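2-keto-3-deoxy-D-arabinonate dehydratase (Sulfolobus solfataricus, PDB 2Q18) dehydrates 2-dehydro-3-deoxy-D-arabinonate to 2,5-dioxopentanoate in a pentose oxidation pathway, working as a homotetramer with magnesium or calcium as cofactor. Local coordinates at residues V111-F116 with I233-Q238; N202-D207 with N227-K232; V148-N153 with Q238-D243. All blocks are in the same frame, centred on the assembly; numbering follows the deposited sequence.

Contact 1 (V111-F116 with I233-Q238)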
# COMPACT_ATOMS: atom_id res chain seq x y z
N VAL A 111 36.11 17.75 -24.01
CA VAL A 111 35.77 16.33 -23.94
C VAL A 111 34.48 16.11 -23.13
O VAL A 111 33.69 15.23 -23.45
CB VAL A 111 36.94 15.43 -23.39
CG1 VAL A 111 38.18 15.54 -24.29
CG2 VAL A 111 37.29 15.78 -21.95
N ARG A 112 34.29 16.93 -22.09
CA ARG A 112 33.14 16.81 -21.19
C ARG A 112 31.94 17.62 -21.69
O ARG A 112 32.02 18.85 -21.79
CB ARG A 112 33.51 17.26 -19.77
CG ARG A 112 32.37 17.10 -18.75
CD ARG A 112 32.76 17.58 -17.35
NE ARG A 112 33.91 16.85 -16.82
CZ ARG A 112 33.84 15.67 -16.19
NH1 ARG A 112 34.95 15.10 -15.75
NH2 ARG A 112 32.67 15.07 -16.00
N PRO A 113 30.83 16.94 -22.01
CA PRO A 113 29.61 17.62 -22.43
C PRO A 113 28.89 18.29 -21.26
O PRO A 113 29.19 18.00 -20.10
CB PRO A 113 28.75 16.49 -23.00
CG PRO A 113 29.17 15.29 -22.22
CD PRO A 113 30.65 15.47 -21.98
N GLU A 114 27.96 19.19 -21.57
CA GLU A 114 27.11 19.79 -20.55
C GLU A 114 25.98 18.82 -20.18
O GLU A 114 25.30 18.29 -21.06
CB GLU A 114 26.52 21.11 -21.03
CG GLU A 114 25.67 21.82 -19.99
CD GLU A 114 24.75 22.87 -20.58
OE1 GLU A 114 24.37 22.73 -21.76
OE2 GLU A 114 24.40 23.82 -19.86
N ILE A 115 25.82 18.59 -18.88
CA ILE A 115 24.73 17.76 -18.34
C ILE A 115 24.11 18.53 -17.18
O ILE A 115 24.83 18.98 -16.28
CB ILE A 115 25.26 16.39 -17.82
CG1 ILE A 115 25.83 15.52 -18.96
CG2 ILE A 115 24.18 15.63 -17.02
CD1 ILE A 115 24.82 15.02 -19.99
N PHE A 116 22.79 18.71 -17.21
CA PHE A 116 22.10 19.40 -16.12
C PHE A 116 20.82 18.68 -15.70
O PHE A 116 20.24 17.94 -16.48
CB PHE A 116 21.80 20.87 -16.49
CG PHE A 116 20.96 21.02 -17.74
CD1 PHE A 116 19.57 21.08 -17.66
CD2 PHE A 116 21.57 21.13 -18.99
CE1 PHE A 116 18.79 21.23 -18.81
CE2 PHE A 116 20.79 21.27 -20.15
CZ PHE A 116 19.40 21.32 -20.06
N ILE A 233 24.42 10.69 -28.39
CA ILE A 233 23.60 10.35 -27.23
C ILE A 233 24.32 9.41 -26.26
O ILE A 233 24.28 9.61 -25.05
CB ILE A 233 22.23 9.76 -27.67
CG1 ILE A 233 21.47 10.78 -28.53
CG2 ILE A 233 21.40 9.33 -26.46
CD1 ILE A 233 20.31 10.20 -29.32
N GLU A 234 24.97 8.39 -26.82
CA GLU A 234 25.80 7.44 -26.07
C GLU A 234 26.76 8.15 -25.11
O GLU A 234 26.88 7.77 -23.95
CB GLU A 234 26.56 6.54 -27.05
CG GLU A 234 27.61 5.61 -26.44
CD GLU A 234 28.47 4.90 -27.49
OE1 GLU A 234 28.70 5.47 -28.58
OE2 GLU A 234 28.92 3.76 -27.22
N GLU A 235 27.42 9.19 -25.61
CA GLU A 235 28.36 9.98 -24.80
C GLU A 235 27.63 10.79 -23.73
O GLU A 235 28.13 10.93 -22.61
CB GLU A 235 29.19 10.90 -25.69
CG GLU A 235 30.32 11.63 -24.96
CD GLU A 235 31.08 12.60 -25.84
OE1 GLU A 235 31.10 12.42 -27.08
OE2 GLU A 235 31.67 13.56 -25.29
N GLN A 236 26.46 11.33 -24.08
CA GLN A 236 25.65 12.08 -23.13
C GLN A 236 25.24 11.18 -21.97
O GLN A 236 25.33 11.58 -20.80
CB GLN A 236 24.41 12.68 -23.79
CG GLN A 236 24.71 13.64 -24.95
CD GLN A 236 23.44 14.27 -25.52
OE1 GLN A 236 22.36 14.15 -24.94
NE2 GLN A 236 23.58 14.96 -26.64
N ILE A 237 24.81 9.96 -22.29
CA ILE A 237 24.41 8.97 -21.29
C ILE A 237 25.60 8.60 -20.39
O ILE A 237 25.47 8.55 -19.17
CB ILE A 237 23.80 7.70 -21.92
CG1 ILE A 237 22.52 8.04 -22.71
CG2 ILE A 237 23.50 6.64 -20.85
CD1 ILE A 237 21.98 6.90 -23.54
N GLN A 238 26.76 8.36 -21.01
CA GLN A 238 28.01 8.06 -20.29
C GLN A 238 28.28 9.06 -19.17
O GLN A 238 28.51 8.68 -18.03
CB GLN A 238 29.20 7.99 -21.26
CG GLN A 238 30.57 7.81 -20.59
CD GLN A 238 31.76 7.94 -21.54
OE1 GLN A 238 32.91 7.84 -21.12
NE2 GLN A 238 31.49 8.18 -22.83

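Contact 2 (N202-D207 with N227-K232)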
# COMPACT_ATOMS: atom_id res chain seq x y z
N ASN A 202 17.31 4.93 -37.24
CA ASN A 202 18.45 5.83 -37.08
C ASN A 202 18.05 7.11 -36.36
O ASN A 202 17.41 7.99 -36.95
CB ASN A 202 19.07 6.14 -38.45
CG ASN A 202 20.41 6.88 -38.33
OD1 ASN A 202 20.86 7.22 -37.24
ND2 ASN A 202 21.04 7.12 -39.48
N PRO A 203 18.41 7.22 -35.06
CA PRO A 203 18.10 8.42 -34.28
C PRO A 203 18.80 9.67 -34.81
O PRO A 203 18.38 10.79 -34.49
CB PRO A 203 18.62 8.07 -32.88
CG PRO A 203 19.62 6.99 -33.09
CD PRO A 203 19.12 6.21 -34.26
N TYR A 204 19.85 9.48 -35.61
CA TYR A 204 20.61 10.60 -36.18
C TYR A 204 20.17 10.93 -37.61
O TYR A 204 20.92 11.55 -38.37
CB TYR A 204 22.11 10.33 -36.08
CG TYR A 204 22.57 10.10 -34.65
CD1 TYR A 204 22.93 8.82 -34.22
CD2 TYR A 204 22.60 11.14 -33.73
CE1 TYR A 204 23.33 8.60 -32.90
CE2 TYR A 204 22.99 10.93 -32.41
CZ TYR A 204 23.36 9.66 -32.01
OH TYR A 204 23.75 9.45 -30.71
N SER A 205 18.95 10.53 -37.95
CA SER A 205 18.34 10.90 -39.22
C SER A 205 16.84 11.16 -39.03
O SER A 205 16.00 10.47 -39.59
CB SER A 205 18.58 9.82 -40.28
OG SER A 205 18.22 10.30 -41.56
N LEU A 206 16.53 12.18 -38.23
CA LEU A 206 15.15 12.54 -37.92
C LEU A 206 14.96 14.05 -38.05
O LEU A 206 15.82 14.82 -37.63
CB LEU A 206 14.77 12.11 -36.50
CG LEU A 206 14.94 10.66 -36.03
CD1 LEU A 206 14.75 10.59 -34.51
CD2 LEU A 206 13.98 9.71 -36.74
N ASP A 207 13.83 14.46 -38.63
CA ASP A 207 13.51 15.87 -38.74
C ASP A 207 12.78 16.37 -37.50
O ASP A 207 11.82 15.76 -37.05
CB ASP A 207 12.67 16.14 -40.00
CG ASP A 207 13.46 15.94 -41.28
OD1 ASP A 207 14.49 16.63 -41.46
OD2 ASP A 207 13.05 15.09 -42.11
N ASN A 227 20.90 14.64 -37.90
CA ASN A 227 22.22 14.40 -38.50
C ASN A 227 23.19 15.56 -38.23
O ASN A 227 24.38 15.45 -38.52
CB ASN A 227 22.13 14.06 -40.00
CG ASN A 227 21.55 15.20 -40.84
OD1 ASN A 227 21.78 16.38 -40.58
ND2 ASN A 227 20.82 14.83 -41.89
N LYS A 228 22.67 16.64 -37.66
CA LYS A 228 23.47 17.78 -37.25
C LYS A 228 23.95 17.68 -35.80
O LYS A 228 24.71 18.53 -35.33
CB LYS A 228 22.70 19.09 -37.46
CG LYS A 228 22.21 19.30 -38.90
CD LYS A 228 23.31 19.84 -39.81
CE LYS A 228 23.15 19.34 -41.26
NZ LYS A 228 21.72 19.26 -41.73
N MET A 229 23.50 16.65 -35.08
CA MET A 229 23.96 16.42 -33.71
C MET A 229 25.41 15.94 -33.74
O MET A 229 25.73 14.95 -34.40
CB MET A 229 23.06 15.43 -32.96
CG MET A 229 23.09 15.59 -31.44
SD MET A 229 22.26 14.29 -30.48
CE MET A 229 20.64 14.27 -31.25
N ARG A 230 26.26 16.66 -33.03
CA ARG A 230 27.70 16.39 -33.02
C ARG A 230 28.08 15.58 -31.77
O ARG A 230 28.86 14.63 -31.86
CB ARG A 230 28.47 17.71 -33.09
CG ARG A 230 29.98 17.56 -33.12
CD ARG A 230 30.64 18.91 -33.34
NE ARG A 230 32.01 18.97 -32.84
CZ ARG A 230 32.34 19.30 -31.59
NH1 ARG A 230 31.41 19.60 -30.70
NH2 ARG A 230 33.62 19.32 -31.23
N ARG A 231 27.53 15.97 -30.63
CA ARG A 231 27.71 15.24 -29.39
C ARG A 231 26.68 14.11 -29.31
O ARG A 231 25.50 14.36 -29.06
CB ARG A 231 27.58 16.18 -28.19
CG ARG A 231 28.10 15.62 -26.89
CD ARG A 231 29.61 15.71 -26.81
NE ARG A 231 30.07 17.06 -26.50
CZ ARG A 231 31.24 17.34 -25.94
NH1 ARG A 231 31.57 18.61 -25.69
NH2 ARG A 231 32.07 16.36 -25.61
N LYS A 232 27.14 12.88 -29.53
CA LYS A 232 26.24 11.73 -29.63
C LYS A 232 25.57 11.36 -28.29
O LYS A 232 26.09 11.67 -27.22
CB LYS A 232 26.95 10.52 -30.26
CG LYS A 232 28.04 9.87 -29.40
CD LYS A 232 29.11 9.20 -30.26
CE LYS A 232 28.59 7.97 -31.01
NZ LYS A 232 29.68 7.20 -31.65
O HOH W 1 20.01 11.98 -42.61

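Contact 3 (V148-N153 with Q238-D243)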
# COMPACT_ATOMS: atom_id res chain seq x y z
N VAL A 148 15.51 10.61 -24.80
CA VAL A 148 15.53 9.15 -24.62
C VAL A 148 15.04 8.76 -23.23
O VAL A 148 15.33 9.44 -22.24
CB VAL A 148 16.95 8.54 -24.86
CG1 VAL A 148 17.29 8.55 -26.35
CG2 VAL A 148 18.02 9.27 -24.05
N VAL A 149 14.29 7.66 -23.17
CA VAL A 149 13.90 7.05 -21.90
C VAL A 149 14.95 5.98 -21.58
O VAL A 149 15.30 5.16 -22.44
CB VAL A 149 12.48 6.44 -21.95
CG1 VAL A 149 12.08 5.88 -20.59
CG2 VAL A 149 11.45 7.47 -22.42
N LEU A 150 15.43 5.98 -20.34
CA LEU A 150 16.56 5.15 -19.92
C LEU A 150 16.22 4.20 -18.78
O LEU A 150 15.40 4.53 -17.92
CB LEU A 150 17.70 6.06 -19.44
CG LEU A 150 18.83 6.58 -20.34
CD1 LEU A 150 18.55 6.50 -21.84
CD2 LEU A 150 19.23 7.99 -19.90
N ASP A 151 16.84 3.02 -18.77
CA ASP A 151 16.85 2.20 -17.55
C ASP A 151 18.04 2.59 -16.66
O ASP A 151 18.82 3.48 -17.03
CB ASP A 151 16.78 0.68 -17.85
CG ASP A 151 18.09 0.09 -18.40
OD1 ASP A 151 19.16 0.74 -18.35
OD2 ASP A 151 18.04 -1.06 -18.89
N SER A 152 18.17 1.95 -15.50
CA SER A 152 19.22 2.31 -14.54
C SER A 152 20.65 2.05 -15.03
O SER A 152 21.60 2.61 -14.48
CB SER A 152 18.97 1.64 -13.18
OG SER A 152 18.89 0.24 -13.31
N ASN A 153 20.81 1.22 -16.06
CA ASN A 153 22.11 0.98 -16.69
C ASN A 153 22.44 1.95 -17.82
O ASN A 153 23.52 1.88 -18.41
CB ASN A 153 22.20 -0.45 -17.22
CG ASN A 153 22.06 -1.49 -16.14
OD1 ASN A 153 21.45 -2.54 -16.35
ND2 ASN A 153 22.62 -1.21 -14.96
N GLN A 238 26.76 8.36 -21.01
CA GLN A 238 28.01 8.06 -20.29
C GLN A 238 28.28 9.06 -19.17
O GLN A 238 28.51 8.68 -18.03
CB GLN A 238 29.20 7.99 -21.26
CG GLN A 238 30.57 7.81 -20.59
CD GLN A 238 31.76 7.94 -21.54
OE1 GLN A 238 32.91 7.84 -21.12
NE2 GLN A 238 31.49 8.18 -22.83
N TYR A 239 28.25 10.35 -19.49
CA TYR A 239 28.53 11.39 -18.51
C TYR A 239 27.39 11.61 -17.51
O TYR A 239 27.63 12.04 -16.38
CB TYR A 239 28.94 12.70 -19.19
CG TYR A 239 30.37 12.69 -19.69
CD1 TYR A 239 30.70 12.09 -20.91
CD2 TYR A 239 31.40 13.25 -18.93
CE1 TYR A 239 32.02 12.06 -21.36
CE2 TYR A 239 32.72 13.23 -19.38
CZ TYR A 239 33.03 12.63 -20.59
OH TYR A 239 34.33 12.61 -21.03
N LEU A 240 26.16 11.33 -17.94
CA LEU A 240 24.99 11.40 -17.05
C LEU A 240 25.10 10.40 -15.89
O LEU A 240 24.92 10.77 -14.73
CB LEU A 240 23.69 11.16 -17.82
CG LEU A 240 22.42 10.96 -16.98
CD1 LEU A 240 22.13 12.17 -16.10
CD2 LEU A 240 21.21 10.62 -17.84
N ILE A 241 25.41 9.15 -16.22
CA ILE A 241 25.37 8.06 -15.23
C ILE A 241 26.67 7.88 -14.44
O ILE A 241 26.71 7.12 -13.47
CB ILE A 241 24.91 6.71 -15.86
CG1 ILE A 241 25.97 6.16 -16.83
CG2 ILE A 241 23.55 6.88 -16.53
CD1 ILE A 241 25.69 4.74 -17.31
N ARG A 242 27.73 8.59 -14.84
CA ARG A 242 29.02 8.50 -14.16
C ARG A 242 28.92 8.91 -12.70
O ARG A 242 28.64 10.07 -12.39
CB ARG A 242 30.08 9.35 -14.87
CG ARG A 242 31.46 9.26 -14.21
CD ARG A 242 32.49 10.08 -14.95
NE ARG A 242 32.83 9.51 -16.26
CZ ARG A 242 33.71 10.04 -17.10
NH1 ARG A 242 34.34 11.17 -16.78
NH2 ARG A 242 33.95 9.45 -18.26
N ASP A 243 29.16 7.94 -11.80
CA ASP A 243 29.08 8.14 -10.35
C ASP A 243 27.71 8.68 -9.91
O ASP A 243 27.57 9.25 -8.82
CB ASP A 243 30.22 9.05 -9.86
CG ASP A 243 31.59 8.48 -10.17
OD1 ASP A 243 31.75 7.24 -10.13
OD2 ASP A 243 32.51 9.27 -10.46

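Contact 1 (V111-F116 with I233-Q238)
I115 meets Q236 at the backbone: the terminal methyl CD1 of the isoleucine rests 3.6 Å from the carbonyl O of Q236, on the side of the helix turned to the start of strand 114-119. CG1 lies anti to the carbonyl carbon (chi1 -65°), which sends this longer branch across to the helix. From there the same methyl also comes within 4.5 Å of Q236 CB, so the isoleucine touches both the backbone and the side-chain root of that residue. E235 supplies the second touch. Its chain runs extended from a CG anti to the backbone N (chi1 -173°) and crosses P113 obliquely, bringing OE2 to 4.0 Å from P113 CD and to 3.2 Å from the carbonyl O of V111. The last two oxygens are both acceptors and cannot bond to each other.

R231 NH2, in a salt bridge with E235 OE2, also lies near V111 O, and its charge probably eases the closeness of the two oxygens; the carbonyl O of R231 accepts a hydrogen bond from Q236 NE2. The amide of Q236 is thereby turned back toward the helix start, and its side chain is about 7 Å from that of the magnesium ligand E145.

Further out, Y239 packs on P113, while L240 and, from strand 76-80, W77 and S79 touch I115. R112, which packs on Y239, forms a salt bridge with D136 of a second subunit, whose Q180 NE2 donates to the backbone O of P113. The contact therefore seats helix 233-241 beside the beginning of a strand paired with 76-80 in the FAH-family fold, between the substrate-site neighbourhood and a subunit interface.

Contact 2 (N202-D207 with N227-K232)
The hydroxyl oxygen of Y204 rests against K232, 3.4 Å from its CB, and accepts a hydrogen bond from the backbone N of I233. K232 is the N-cap residue of helix 233-241, so a side chain from the 202-207 loop engages a backbone N-H in the helix's first turn. The lysine and the tyrosine cross at about a right angle, and the amine end of K232 leads away from the ring.

At the CE2 edge of the same ring, M229 makes a Met-aromatic contact. Its SD is 3.9 Å from Y204 CE2 and lies close to the ring plane, 84° off the normal. The near-extended first two torsions of the methionine (chi1 -155°, chi2 -171°) carry the sulfur out to this edge.

The backbones also come close. The carbonyl O of Y204 and N227 N approach to 3.1 Å, at an angle too poor for a hydrogen bond, and N227 N donates to N225 OD1. Next to this, a water bridges the two loops: it is 2.7 Å from S205 OG and accepts from N227 ND2. The turn carrying the tyrosine is fixed locally, a type I turn from N202 to S205 together with an Asx turn in which N202 OD1 accepts from Y204 N at 3.0 Å, the donor above the carbonyl plane.

A phenylalanine in place of Y204 would probably keep the sulfur contact but leave the I233 N-H without its acceptor. The chemistry thus combines an apolar edge with one polar tip, which probably helps hold the helix start against the 202-207 loop.

Contact 3 (V148-N153 with Q238-D243)
L150 and L240 join the end of strand 140-150 to the last turn of helix 233-241, a strand-on-helix packing within the FAH-family fold. Further back, the same strand carries the magnesium ligands E143 and E145.

The two leucines reach toward each other tip to tip, CD2 of L150 lying 3.9 Å from CD2 of L240. The helical leucine has CG anti to the backbone N (chi1 169°), which brings CD2 toward the strand. I237, I156 and L252 flank L150 and continue the buried layer. I241, one residue on, lays its CD1 methyl 3.8 Å from the backbone O of N153, a van der Waals touch near the surface.

No polar bond crosses this contact; those nearby lie at its two ends. At the helix end, R242 forms a salt bridge with D136 of a second subunit, and D243 OD2 accepts from S135 N of that subunit. Just past the helix, R242 NH2 lies over one face of the Y239 ring, toward its rim. At the strand end, D151 closes an Asx turn and also accepts from K155 N: its OD1 takes the N-H of N153 at 2.9 Å, from above the carboxylate plane.

From the N terminus, segment 111-116 comes first and pairs with 233-238, so contact 1 closes a long loop. Segment 148-153 starts inside that loop and pairs with 238-243, which overlaps its far end at Q238, so contacts 1 and 3 cross. Contact 2 closes a short loop, 202-207 to 227-232, lying within both, around the hairpin strands 207-214 and 217-225. The helix 233-241 unites them: contact 2 reaches its start, contact 1 its first turns and contact 3 its end. Contacts 1 and 3 both border the second subunit, while contact 2 touches no other chain of the assembly.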